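Local coordinates for yersinopine synthase (Yersinia pestis, PDB 6C4M), which catalyses the NADPH-dependent reductive condensation of pyruvate with an aminobutanoate-histidine intermediate, the last step in making the metallophore yersinopine, at residues G50-P55 / D96-A101; L23-L28 / W105-L110. All coordinates share one frame; numbering follows the deposited sequence.

Contact 1. Residues G50-P55 / D96-A101. With NAP (NADP nicotinamide-adenine-dinucleotide phosphate), chain B.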
loop_
_atom_site.group_PDB
_atom_site.type_symbol
_atom_site.label_atom_id
_atom_site.label_comp_id
_atom_site.label_asym_id
_atom_site.label_seq_id
_atom_site.Cartn_x
_atom_site.Cartn_y
_atom_site.Cartn_z
ATOM N N GLY A 50 9.338 -20.087 40.921
ATOM C CA GLY A 50 10.114 -18.917 41.288
ATOM C C GLY A 50 10.104 -17.864 40.196
ATOM O O GLY A 50 9.828 -18.176 39.033
ATOM N N LEU A 51 10.398 -16.617 40.560
ATOM C CA LEU A 51 10.337 -15.498 39.632
ATOM C C LEU A 51 11.464 -14.540 39.972
ATOM O O LEU A 51 11.665 -14.236 41.145
ATOM C CB LEU A 51 8.984 -14.782 39.722
ATOM C CG LEU A 51 8.672 -13.715 38.681
ATOM C CD1 LEU A 51 8.709 -14.316 37.294
ATOM C CD2 LEU A 51 7.305 -13.109 38.956
ATOM N N TYR A 52 12.194 -14.078 38.952
ATOM C CA TYR A 52 13.231 -13.066 39.103
ATOM C C TYR A 52 12.859 -11.846 38.271
ATOM O O TYR A 52 12.341 -11.981 37.156
ATOM C CB TYR A 52 14.603 -13.570 38.654
ATOM C CG TYR A 52 15.573 -12.430 38.336
ATOM C CD1 TYR A 52 16.299 -11.785 39.345
ATOM C CD2 TYR A 52 15.748 -11.995 37.037
ATOM C CE1 TYR A 52 17.169 -10.740 39.060
ATOM C CE2 TYR A 52 16.597 -10.945 36.735
ATOM C CZ TYR A 52 17.318 -10.336 37.753
ATOM O OH TYR A 52 18.148 -9.307 37.458
ATOM N N ASN A 53 13.120 -10.664 38.822
ATOM C CA ASN A 53 13.128 -9.436 38.037
ATOM C C ASN A 53 14.156 -8.485 38.617
ATOM O O ASN A 53 14.270 -8.345 39.837
ATOM C CB ASN A 53 11.760 -8.751 38.022
ATOM C CG ASN A 53 11.596 -7.799 36.843
ATOM O OD1 ASN A 53 10.941 -8.134 35.860
ATOM N ND2 ASN A 53 12.186 -6.602 36.941
ATOM N N ARG A 54 14.902 -7.842 37.732
ATOM C CA ARG A 54 15.889 -6.864 38.154
ATOM C C ARG A 54 15.207 -5.764 38.963
ATOM O O ARG A 54 14.013 -5.484 38.769
ATOM C CB ARG A 54 16.572 -6.244 36.933
ATOM C CG ARG A 54 15.598 -5.472 36.072
ATOM C CD ARG A 54 16.271 -4.725 34.906
ATOM N NE ARG A 54 15.268 -4.198 33.971
ATOM C CZ ARG A 54 15.513 -3.231 33.085
ATOM N NH1 ARG A 54 16.723 -2.690 33.010
ATOM N NH2 ARG A 54 14.548 -2.805 32.279
ATOM N N PRO A 55 15.970 -5.069 39.841
ATOM C CA PRO A 55 15.410 -4.015 40.698
ATOM C C PRO A 55 15.171 -2.680 39.991
ATOM O O PRO A 55 15.529 -1.616 40.490
ATOM C CB PRO A 55 16.452 -3.901 41.817
ATOM C CG PRO A 55 17.734 -4.366 41.216
ATOM C CD PRO A 55 17.365 -5.399 40.186
ATOM N N ASP A 96 15.273 -10.584 43.340
ATOM C CA ASP A 96 15.697 -9.499 42.476
ATOM C C ASP A 96 17.210 -9.422 42.374
ATOM O O ASP A 96 17.733 -8.426 41.896
ATOM C CB ASP A 96 15.124 -8.161 42.954
ATOM C CG ASP A 96 15.734 -7.690 44.251
ATOM O OD1 ASP A 96 16.494 -8.471 44.853
ATOM O OD2 ASP A 96 15.432 -6.548 44.660
ATOM N N GLN A 97 17.914 -10.457 42.785
ATOM C CA GLN A 97 19.351 -10.564 42.604
ATOM C C GLN A 97 19.629 -11.971 42.114
ATOM O O GLN A 97 19.193 -12.944 42.740
ATOM C CB GLN A 97 20.136 -10.291 43.916
ATOM C CG GLN A 97 20.233 -8.832 44.334
ATOM C CD GLN A 97 20.758 -7.906 43.230
ATOM O OE1 GLN A 97 21.749 -8.201 42.550
ATOM N NE2 GLN A 97 20.074 -6.783 43.041
ATOM N N LEU A 98 20.327 -12.080 40.993
ATOM C CA LEU A 98 20.601 -13.381 40.404
ATOM C C LEU A 98 21.538 -14.207 41.263
ATOM O O LEU A 98 21.508 -15.452 41.203
ATOM C CB LEU A 98 21.171 -13.172 39.013
ATOM C CG LEU A 98 20.134 -12.626 38.017
ATOM C CD1 LEU A 98 20.827 -12.022 36.805
ATOM C CD2 LEU A 98 19.221 -13.740 37.592
ATOM N N ALA A 99 22.353 -13.554 42.088
ATOM C CA ALA A 99 23.118 -14.312 43.071
ATOM C C ALA A 99 22.222 -15.072 44.021
ATOM O O ALA A 99 22.696 -15.995 44.685
ATOM C CB ALA A 99 24.041 -13.376 43.852
ATOM N N GLN A 100 20.936 -14.729 44.106
ATOM C CA GLN A 100 19.990 -15.516 44.891
ATOM C C GLN A 100 19.303 -16.619 44.073
ATOM O O GLN A 100 18.389 -17.274 44.592
ATOM C CB GLN A 100 18.921 -14.610 45.519
ATOM C CG GLN A 100 19.431 -13.649 46.607
ATOM C CD GLN A 100 18.404 -12.564 46.941
ATOM O OE1 GLN A 100 17.721 -12.029 46.052
ATOM N NE2 GLN A 100 18.287 -12.239 48.219
ATOM N N ALA A 101 19.707 -16.833 42.815
ATOM C CA ALA A 101 19.125 -17.899 41.978
ATOM C C ALA A 101 19.824 -19.206 42.328
ATOM O O ALA A 101 20.729 -19.678 41.636
ATOM C CB ALA A 101 19.253 -17.557 40.494
HETATM P PA NAP B . 10.176 -7.605 28.311
HETATM O O1A NAP B . 10.835 -8.259 27.160
HETATM O O2A NAP B . 9.834 -6.119 28.021
HETATM O O5B NAP B . 11.192 -7.725 29.598
HETATM C C5B NAP B . 11.250 -9.040 30.194
HETATM C C4B NAP B . 12.195 -8.957 31.408
HETATM O O4B NAP B . 13.575 -8.487 30.862
HETATM C C3B NAP B . 11.809 -8.077 32.260
HETATM O O3B NAP B . 12.109 -8.509 33.626
HETATM C C2B NAP B . 12.709 -6.736 31.946
HETATM O O2B NAP B . 12.845 -5.923 33.163
HETATM C C1B NAP B . 13.864 -7.166 31.585
HETATM N N9A NAP B . 14.340 -6.274 30.526
HETATM C C8A NAP B . 13.808 -5.746 29.412
HETATM N N7A NAP B . 14.776 -4.979 28.890
HETATM C C5A NAP B . 15.879 -5.055 29.700
HETATM C C6A NAP B . 17.096 -4.441 29.541
HETATM N N6A NAP B . 17.677 -3.522 28.561
HETATM N N1A NAP B . 18.061 -4.648 30.455
HETATM C C2A NAP B . 17.833 -5.477 31.529
HETATM N N3A NAP B . 16.621 -6.084 31.680
HETATM C C4A NAP B . 15.634 -5.866 30.739
HETATM O O3 NAP B . 8.771 -8.426 28.621
HETATM P PN NAP B . 8.030 -9.598 27.788
HETATM O O1N NAP B . 7.431 -10.452 28.817
HETATM O O2N NAP B . 6.981 -8.873 26.909
HETATM O O5D NAP B . 9.001 -10.470 26.749
HETATM C C5D NAP B . 9.573 -11.743 27.152
HETATM C C4D NAP B . 10.376 -12.262 25.943
HETATM O O4D NAP B . 9.391 -12.515 24.712
HETATM C C3D NAP B . 11.279 -11.418 25.488
HETATM O O3D NAP B . 12.350 -12.269 24.848
HETATM C C2D NAP B . 10.623 -10.629 24.349
HETATM O O2D NAP B . 11.569 -10.323 23.437
HETATM C C1D NAP B . 9.691 -11.696 23.741
HETATM N N1N NAP B . 8.429 -11.170 23.166
HETATM C C2N NAP B . 7.317 -10.993 23.913
HETATM C C3N NAP B . 6.139 -10.520 23.290
HETATM C C7N NAP B . 4.848 -10.297 24.106
HETATM O O7N NAP B . 3.794 -10.368 23.610
HETATM N N7N NAP B . 4.996 -9.999 25.505
HETATM C C4N NAP B . 6.125 -10.234 21.954
HETATM C C5N NAP B . 7.235 -10.407 21.220
HETATM C C6N NAP B . 8.402 -10.888 21.824
HETATM P P2B NAP B . 11.638 -4.798 33.567
HETATM O O1X NAP B . 11.899 -3.555 32.742
HETATM O O2X NAP B . 10.291 -5.344 33.236
HETATM O O3X NAP B . 11.777 -4.448 35.030
#

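Contact 2. Residues L23-L28 / W105-L110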
loop_
_atom_site.group_PDB
_atom_site.type_symbol
_atom_site.label_atom_id
_atom_site.label_comp_id
_atom_site.label_asym_id
_atom_site.label_seq_id
_atom_site.Cartn_x
_atom_site.Cartn_y
_atom_site.Cartn_z
ATOM N N LEU A 23 8.444 -30.186 38.040
ATOM C CA LEU A 23 9.793 -29.699 38.386
ATOM C C LEU A 23 9.754 -28.269 38.926
ATOM O O LEU A 23 9.151 -27.394 38.298
ATOM C CB LEU A 23 10.728 -29.716 37.182
ATOM C CG LEU A 23 10.996 -31.026 36.453
ATOM C CD1 LEU A 23 12.099 -30.815 35.393
ATOM C CD2 LEU A 23 11.384 -32.074 37.389
ATOM N N PRO A 24 10.418 -27.976 40.052
ATOM C CA PRO A 24 10.515 -26.580 40.493
ATOM C C PRO A 24 11.163 -25.735 39.403
ATOM O O PRO A 24 12.220 -26.080 38.871
ATOM C CB PRO A 24 11.380 -26.648 41.753
ATOM C CG PRO A 24 11.980 -28.044 41.745
ATOM C CD PRO A 24 11.032 -28.901 41.011
ATOM N N THR A 25 10.495 -24.649 39.055
ATOM C CA THR A 25 10.847 -23.852 37.887
ATOM C C THR A 25 11.063 -22.416 38.308
ATOM O O THR A 25 10.209 -21.832 38.985
ATOM C CB THR A 25 9.771 -23.928 36.817
ATOM O OG1 THR A 25 9.551 -25.302 36.497
ATOM C CG2 THR A 25 10.250 -23.195 35.583
ATOM N N LEU A 26 12.212 -21.868 37.920
ATOM C CA LEU A 26 12.566 -20.477 38.198
ATOM C C LEU A 26 12.507 -19.694 36.886
ATOM O O LEU A 26 13.276 -19.963 35.954
ATOM C CB LEU A 26 13.942 -20.376 38.859
ATOM C CG LEU A 26 14.491 -18.936 38.981
ATOM C CD1 LEU A 26 13.468 -18.019 39.659
ATOM C CD2 LEU A 26 15.832 -18.884 39.738
ATOM N N ILE A 27 11.580 -18.742 36.807
ATOM C CA ILE A 27 11.430 -17.893 35.621
ATOM C C ILE A 27 12.279 -16.633 35.801
ATOM O O ILE A 27 12.015 -15.824 36.702
ATOM C CB ILE A 27 9.956 -17.520 35.384
ATOM C CG1 ILE A 27 9.099 -18.793 35.204
ATOM C CG2 ILE A 27 9.805 -16.587 34.144
ATOM C CD1 ILE A 27 7.644 -18.532 35.063
ATOM N N LEU A 28 13.266 -16.428 34.916
ATOM C CA LEU A 28 14.156 -15.262 35.002
ATOM C C LEU A 28 13.632 -14.162 34.087
ATOM O O LEU A 28 13.750 -14.237 32.854
ATOM C CB LEU A 28 15.589 -15.611 34.635
ATOM C CG LEU A 28 16.224 -16.693 35.511
ATOM C CD1 LEU A 28 17.621 -16.981 34.993
ATOM C CD2 LEU A 28 16.288 -16.307 37.018
ATOM N N TRP A 105 15.964 -25.650 42.263
ATOM C CA TRP A 105 15.373 -25.417 40.957
ATOM C C TRP A 105 15.940 -26.391 39.930
ATOM O O TRP A 105 17.158 -26.514 39.777
ATOM C CB TRP A 105 15.630 -23.971 40.495
ATOM C CG TRP A 105 15.208 -22.964 41.509
ATOM C CD1 TRP A 105 16.026 -22.202 42.307
ATOM C CD2 TRP A 105 13.864 -22.634 41.881
ATOM N NE1 TRP A 105 15.265 -21.406 43.135
ATOM C CE2 TRP A 105 13.941 -21.652 42.899
ATOM C CE3 TRP A 105 12.605 -23.050 41.433
ATOM C CZ2 TRP A 105 12.809 -21.095 43.485
ATOM C CZ3 TRP A 105 11.482 -22.486 42.012
ATOM C CH2 TRP A 105 11.594 -21.525 43.031
ATOM N N GLN A 106 15.050 -27.030 39.174
ATOM C CA GLN A 106 15.476 -27.947 38.120
ATOM C C GLN A 106 15.284 -27.400 36.712
ATOM O O GLN A 106 15.844 -27.963 35.767
ATOM C CB GLN A 106 14.747 -29.276 38.270
ATOM C CG GLN A 106 15.063 -29.879 39.647
ATOM C CD GLN A 106 14.660 -31.320 39.773
ATOM O OE1 GLN A 106 14.541 -32.028 38.786
ATOM N NE2 GLN A 106 14.505 -31.777 41.011
ATOM N N ARG A 107 14.552 -26.304 36.556
ATOM C CA ARG A 107 14.335 -25.700 35.249
ATOM C C ARG A 107 14.441 -24.194 35.422
ATOM O O ARG A 107 13.812 -23.612 36.319
ATOM C CB ARG A 107 12.971 -26.128 34.684
ATOM C CG ARG A 107 12.595 -25.486 33.396
ATOM C CD ARG A 107 11.151 -25.779 33.053
ATOM N NE ARG A 107 10.886 -27.189 32.799
ATOM C CZ ARG A 107 9.961 -27.910 33.434
ATOM N NH1 ARG A 107 9.219 -27.372 34.394
ATOM N NH2 ARG A 107 9.756 -29.175 33.091
ATOM N N LEU A 108 15.305 -23.585 34.611
ATOM C CA LEU A 108 15.338 -22.145 34.438
ATOM C C LEU A 108 14.745 -21.788 33.080
ATOM O O LEU A 108 15.051 -22.428 32.063
ATOM C CB LEU A 108 16.756 -21.585 34.515
ATOM C CG LEU A 108 17.578 -21.918 35.748
ATOM C CD1 LEU A 108 18.903 -21.175 35.643
ATOM C CD2 LEU A 108 16.817 -21.557 37.017
ATOM N N ILE A 109 13.884 -20.780 33.067
ATOM C CA ILE A 109 13.334 -20.258 31.815
ATOM C C ILE A 109 13.796 -18.811 31.683
ATOM O O ILE A 109 13.526 -17.978 32.561
ATOM C CB ILE A 109 11.803 -20.376 31.750
ATOM C CG1 ILE A 109 11.372 -21.845 31.987
ATOM C CG2 ILE A 109 11.317 -19.845 30.384
ATOM C CD1 ILE A 109 9.882 -22.113 32.003
ATOM N N LEU A 110 14.525 -18.511 30.600
ATOM C CA LEU A 110 14.989 -17.142 30.347
ATOM C C LEU A 110 13.887 -16.417 29.610
ATOM O O LEU A 110 13.644 -16.665 28.433
ATOM C CB LEU A 110 16.296 -17.120 29.563
ATOM C CG LEU A 110 17.510 -17.354 30.460
ATOM C CD1 LEU A 110 18.775 -17.557 29.658
ATOM C CD2 LEU A 110 17.706 -16.165 31.340
#

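Contact 1. Residues G50-P55 / D96-A101
Leu98 lies over one face of the Tyr52 ring, and the two side chains cross at about a right angle. Its CD2 sits almost exactly on the ring normal, 3.7 Å from the Tyr52 ring centroid, which makes a CH-pi contact. Tyr52 has CG anti to its backbone N (chi1 160°), which carries the ring toward 96-101. The ring edge then meets the backbone there, with Tyr52 CE1 3.6 Å from Asp96 C. Next along the chain, Asn53 O receives a CA-H...O contact from Asp96 CA at 3.2 Å. Pro55 CD packs against Asp96 O at 3.5 Å, and the Asp96 carboxylate forms a salt bridge with Lys63. This is the end of the second strand of a Rossmann-type nucleotide-binding fold, where the chain turns to hold the 2'-phosphate of NADP. The side chains of Asn53 and Arg54 leave the backbone away from 96-101, and their polar ends bind the cofactor. Asn53 OD1 accepts from the ribose O3B, and also from Lys58 NZ and Ala30 N. Asn53 ND2 donates to the phosphate O3X at 2.9 Å and also to Arg54 O. The Arg54 guanidinium lies with one face over the adenine at N3A, and its NH2 donates to phosphate O1X at 2.8 Å.

Contact 2. Residues L23-L28 / W105-L110
Leu26 N donates to Arg107 O, and Leu26 O accepts from Ile109 N. Leu28 N donates to Ile109 O at 2.8 Å. These bonds join two parallel strands, and the axes of strands 25-28 and 107-110 approach to 4.8 Å. Their backbones pair in regular register from Thr25 with Arg107 to Leu28 with Leu110. Before the strands start, Pro24 O accepts from two amides. Gln106 N is 3.0 Å from Pro24 O. Arg107 N is farther from Pro24 O, at 3.3 Å.

One polar side-chain bond joins the strands. Arg107 NH1 donates to Thr25 OG1 at 3.0 Å, and Thr25 OG1 lies 21° out of the guanidinium plane of Arg107. Thr25 OG1 in turn donates to Leu23 O, above the carbonyl plane. The bend of the Arg107 chain at chi3 (-65°) brings NH1 back to Thr25 OG1. Leu23 CD1 lies over one guanidinium face. Arg107 NH2 forms a salt bridge with Glu226.

Apolar packing differs on the two faces of the sheet. On the face of Thr25 and Ile109, Thr25 CG2 meets Ile109 CD1 at 3.8 Å. On the other face, Leu26 and Leu108 lie side by side and point the same way, with Leu26 CB 3.6 Å from Leu108 CD2. Leu28 CD1 rests on Leu110 CD2. Trp105 presents a ring face to Leu26 CB, a CH-pi contact offset toward the rim, and its edge to the backbone of Pro24 and Thr25.

The pair lies in the middle of the parallel part of a Rossmann-type sheet. Strand 49-52 flanks 25-28, and strand 134-137 flanks 107-110. Helix 32-44 packs on Ile27 and Ile109, while helix 117-121 packs on Leu28 and Leu110 from the other face.

Overall arrangement
Contact 2 is core: two neighbouring parallel strands joined by backbone hydrogen bonds and by buried, mostly apolar side chains. Contact 1 is partly buried and lies where strand 49-52 gives way to a loop. It joins its segments by ring packing and CH contacts, and the side chains of Asn53 and Arg54 bind the cofactor. The two share one beta-sheet, because strand 25-28 of contact 2 is the neighbour of strand 49-52 of contact 1. Gly50 N to Thr25 O (2.7 Å) and Tyr52 N to Ile27 O (2.9 Å) are probable hydrogen bonds between them. Leu98 and Ala101 of contact 1 also pack against Leu28 and Leu26, linking the 96-101 loop to the central strand.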